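Local atomic coordinates of Bak protein (Grouper iridovirus, PDB entry 5VMN), a protein that inhibits apoptosis as a viral member of the Bcl-2 family, exclusively sequestering the pro-apoptotic protein Bim. Residues L72-I77 with R100-D105. Sequence-based numbering, arbitrary orientation.
Sequences LILLGI and RFFRQD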
ATOM      1  N   LEU A  72      -1.162  -5.077  -3.418  1.00 21.61           N
ATOM      2  CA  LEU A  72      -2.510  -4.635  -3.115  1.00 19.35           C
ATOM      3  C   LEU A  72      -2.990  -5.212  -1.782  1.00 18.76           C
ATOM      4  O   LEU A  72      -3.758  -4.553  -1.074  1.00 22.40           O
ATOM      5  CB  LEU A  72      -3.454  -5.005  -4.261  1.00 21.54           C
ATOM      6  CG  LEU A  72      -3.217  -4.208  -5.549  1.00 25.27           C
ATOM      7  CD1 LEU A  72      -3.978  -4.862  -6.714  1.00 23.69           C
ATOM      8  CD2 LEU A  72      -3.661  -2.779  -5.386  1.00 24.83           C
ATOM      9  N   ILE A  73      -2.527  -6.406  -1.417  1.00 19.62           N
ATOM     10  CA  ILE A  73      -2.833  -6.947  -0.084  1.00 19.77           C
ATOM     11  C   ILE A  73      -2.204  -6.064   0.980  1.00 20.28           C
ATOM     12  O   ILE A  73      -2.851  -5.694   1.960  1.00 19.30           O
ATOM     13  CB  ILE A  73      -2.375  -8.400   0.027  1.00 20.93           C
ATOM     14  CG1 ILE A  73      -3.277  -9.315  -0.814  1.00 23.63           C
ATOM     15  CG2 ILE A  73      -2.351  -8.857   1.486  1.00 21.72           C
ATOM     16  CD1 ILE A  73      -2.721 -10.711  -0.969  1.00 28.21           C
ATOM     17  N   LEU A  74      -0.945  -5.645   0.781  1.00 20.40           N
ATOM     18  CA  LEU A  74      -0.313  -4.766   1.765  1.00 20.88           C
ATOM     19  C   LEU A  74      -1.078  -3.457   1.899  1.00 21.00           C
ATOM     20  O   LEU A  74      -1.309  -2.955   3.017  1.00 20.61           O
ATOM     21  CB  LEU A  74       1.143  -4.506   1.362  1.00 20.86           C
ATOM     22  CG  LEU A  74       1.847  -3.465   2.226  1.00 21.57           C
ATOM     23  CD1 LEU A  74       1.991  -3.974   3.652  1.00 24.83           C
ATOM     24  CD2 LEU A  74       3.206  -3.091   1.618  1.00 25.76           C
ATOM     25  N   LEU A  75      -1.476  -2.867   0.774  1.00 19.16           N
ATOM     26  CA  LEU A  75      -2.242  -1.640   0.858  1.00 19.57           C
ATOM     27  C   LEU A  75      -3.568  -1.874   1.578  1.00 18.10           C
ATOM     28  O   LEU A  75      -4.008  -1.027   2.362  1.00 20.54           O
ATOM     29  CB  LEU A  75      -2.468  -1.074  -0.551  1.00 18.72           C
ATOM     30  CG  LEU A  75      -1.217  -0.653  -1.310  1.00 20.62           C
ATOM     31  CD1 LEU A  75      -1.623  -0.166  -2.698  1.00 23.06           C
ATOM     32  CD2 LEU A  75      -0.498   0.436  -0.587  1.00 22.55           C
ATOM     33  N   GLY A  76      -4.244  -2.980   1.282  1.00 18.38           N
ATOM     34  CA  GLY A  76      -5.538  -3.218   1.887  1.00 19.36           C
ATOM     35  C   GLY A  76      -5.438  -3.395   3.387  1.00 22.43           C
ATOM     36  O   GLY A  76      -6.323  -2.975   4.128  1.00 20.29           O
ATOM     37  N   ILE A  77      -4.386  -4.070   3.841  1.00 18.45           N
ATOM     38  CA  ILE A  77      -4.122  -4.184   5.283  1.00 20.11           C
ATOM     39  C   ILE A  77      -3.849  -2.805   5.870  1.00 22.33           C
ATOM     40  O   ILE A  77      -4.373  -2.438   6.931  1.00 21.68           O
ATOM     41  CB  ILE A  77      -2.948  -5.143   5.531  1.00 20.75           C
ATOM     42  CG1 ILE A  77      -3.338  -6.568   5.175  1.00 23.77           C
ATOM     43  CG2 ILE A  77      -2.515  -5.123   7.020  1.00 22.90           C
ATOM     44  CD1 ILE A  77      -2.166  -7.451   5.017  1.00 32.32           C
ATOM     45  N   ARG A 100       8.047   4.284   3.726  1.00 35.58           N
ATOM     46  CA  ARG A 100       9.351   3.694   3.991  1.00 37.47           C
ATOM     47  C   ARG A 100       9.486   2.351   3.287  1.00 34.45           C
ATOM     48  O   ARG A 100      10.549   2.037   2.729  1.00 37.33           O
ATOM     49  CB  ARG A 100       9.553   3.556   5.514  1.00 45.95           C
ATOM     50  CG  ARG A 100      10.965   3.731   6.044  1.00 65.95           C
ATOM     51  CD  ARG A 100      10.962   4.183   7.523  1.00 57.77           C
ATOM     52  NE  ARG A 100      10.020   3.385   8.312  1.00 73.92           N
ATOM     53  CZ  ARG A 100       9.093   3.865   9.149  1.00 72.57           C
ATOM     54  NH1 ARG A 100       8.948   5.170   9.361  1.00 73.20           N
ATOM     55  NH2 ARG A 100       8.300   3.015   9.787  1.00 69.55           N
ATOM     56  N   PHE A 101       8.421   1.545   3.288  1.00 30.30           N
ATOM     57  CA  PHE A 101       8.488   0.256   2.614  1.00 28.09           C
ATOM     58  C   PHE A 101       8.763   0.442   1.129  1.00 31.75           C
ATOM     59  O   PHE A 101       9.620  -0.239   0.555  1.00 30.62           O
ATOM     60  CB  PHE A 101       7.189  -0.533   2.802  1.00 27.32           C
ATOM     61  CG  PHE A 101       7.133  -1.788   1.969  1.00 26.59           C
ATOM     62  CD1 PHE A 101       7.888  -2.889   2.327  1.00 27.66           C
ATOM     63  CD2 PHE A 101       6.389  -1.840   0.806  1.00 27.18           C
ATOM     64  CE1 PHE A 101       7.875  -4.033   1.574  1.00 29.28           C
ATOM     65  CE2 PHE A 101       6.357  -2.995   0.041  1.00 27.00           C
ATOM     66  CZ  PHE A 101       7.110  -4.094   0.427  1.00 24.77           C
ATOM     67  N   PHE A 102       8.020   1.341   0.483  1.00 31.02           N
ATOM     68  CA  PHE A 102       8.112   1.451  -0.969  1.00 30.65           C
ATOM     69  C   PHE A 102       9.379   2.170  -1.408  1.00 37.05           C
ATOM     70  O   PHE A 102       9.791   2.036  -2.564  1.00 37.06           O
ATOM     71  CB  PHE A 102       6.870   2.153  -1.534  1.00 28.00           C
ATOM     72  CG  PHE A 102       5.657   1.264  -1.574  1.00 26.42           C
ATOM     73  CD1 PHE A 102       5.574   0.224  -2.486  1.00 26.38           C
ATOM     74  CD2 PHE A 102       4.630   1.436  -0.680  1.00 28.30           C
ATOM     75  CE1 PHE A 102       4.492  -0.616  -2.506  1.00 29.60           C
ATOM     76  CE2 PHE A 102       3.525   0.615  -0.715  1.00 27.91           C
ATOM     77  CZ  PHE A 102       3.465  -0.440  -1.610  1.00 29.05           C
ATOM     78  N   ARG A 103      10.030   2.897  -0.510  1.00 34.44           N
ATOM     79  CA  ARG A 103      11.291   3.550  -0.862  1.00 35.83           C
ATOM     80  C   ARG A 103      12.496   2.624  -0.754  1.00 35.98           C
ATOM     81  O   ARG A 103      13.588   2.997  -1.186  1.00 37.28           O
ATOM     82  CB  ARG A 103      11.509   4.774   0.020  1.00 43.04           C
ATOM     83  CG  ARG A 103      10.530   5.908  -0.272  1.00 54.92           C
ATOM     84  CD  ARG A 103      10.981   7.221   0.367  1.00 62.59           C
ATOM     85  NE  ARG A 103      11.359   7.054   1.776  1.00 74.53           N
ATOM     86  CZ  ARG A 103      10.624   7.434   2.823  1.00 61.85           C
ATOM     87  NH1 ARG A 103       9.442   8.026   2.658  1.00 70.02           N
ATOM     88  NH2 ARG A 103      11.075   7.215   4.049  1.00 60.22           N
ATOM     89  N   GLN A 104      12.342   1.436  -0.194  1.00 36.12           N
ATOM     90  CA  GLN A 104      13.435   0.479  -0.202  1.00 35.80           C
ATOM     91  C   GLN A 104      13.843   0.162  -1.631  1.00 37.23           C
ATOM     92  O   GLN A 104      12.995  -0.002  -2.516  1.00 36.08           O
ATOM     93  CB  GLN A 104      13.025  -0.807   0.506  1.00 36.12           C
ATOM     94  CG  GLN A 104      12.739  -0.635   1.991  1.00 32.77           C
ATOM     95  CD  GLN A 104      12.350  -1.948   2.667  1.00 34.51           C
ATOM     96  OE1 GLN A 104      13.040  -2.428   3.558  1.00 37.99           O
ATOM     97  NE2 GLN A 104      11.238  -2.516   2.250  1.00 33.06           N
ATOM     98  N   ASP A 105      15.158   0.059  -1.845  1.00 39.88           N
ATOM     99  CA  ASP A 105      15.682  -0.026  -3.206  1.00 45.64           C
ATOM    100  C   ASP A 105      15.077  -1.210  -3.966  1.00 42.73           C
ATOM    101  O   ASP A 105      14.701  -1.084  -5.140  1.00 41.67           O
ATOM    102  CB  ASP A 105      17.208  -0.124  -3.164  1.00 54.65           C
ATOM    103  CG  ASP A 105      17.885   1.228  -2.908  1.00 56.12           C
ATOM    104  OD1 ASP A 105      17.192   2.270  -2.940  1.00 56.43           O
ATOM    105  OD2 ASP A 105      19.117   1.250  -2.678  1.00 60.95           O
TER
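Leu-74 and Phe-101 meet from facing sides of the gap between their helices, illustrating how two helices of a Bcl-2 bundle can touch through large apolar side chains while their backbones stay well separated: the CA atoms of this nearest pair are 10.2 Å apart. The bump is one methyl. Leu-74 extends CG anti to its main-chain nitrogen (chi1 173°), which carries CD2 out from helix 68-84 to lie 3.5 Å from both CD2 and CE2 of Phe-101, on an oblique approach to that ring. The hollow receiving it is built by two consecutive aromatics of helix 88-103. Phe-101 CD2 stands over the middle of the Phe-102 ring, 3.8 Å from its plane, and the methyl settles into the angle between the two rings, on the side of Phe-102 that Phe-101 occupies, 4.2 Å from Phe-102 CZ. A second, shallower fit lies next to it, where the CD2 methyl of Leu-75 lies 4.0 Å from Phe-102 CE2, again obliquely.

Other helices pack on the same four side chains: Ile-56 of helix 53-60 touches Leu-74, Ile-27 and Met-31 of helix 22-37 touch Leu-75, and Ile-107 of helix 105-113 touches both phenylalanines. At the end of helix 88-103, Gln-104 folds back so that NE2 donates to Phe-101 O in the carbonyl plane (3.3 Å), while the same nitrogen also bonds Asn-58 OD1, tying the turn that carries the aromatics to helix 53-60. The closest contacts are all between leucine methyls and aromatic carbons, so this small, buried contact probably contributes dispersion and water exclusion, sensitive to fit, as one part of the core shared with the neighbouring helices.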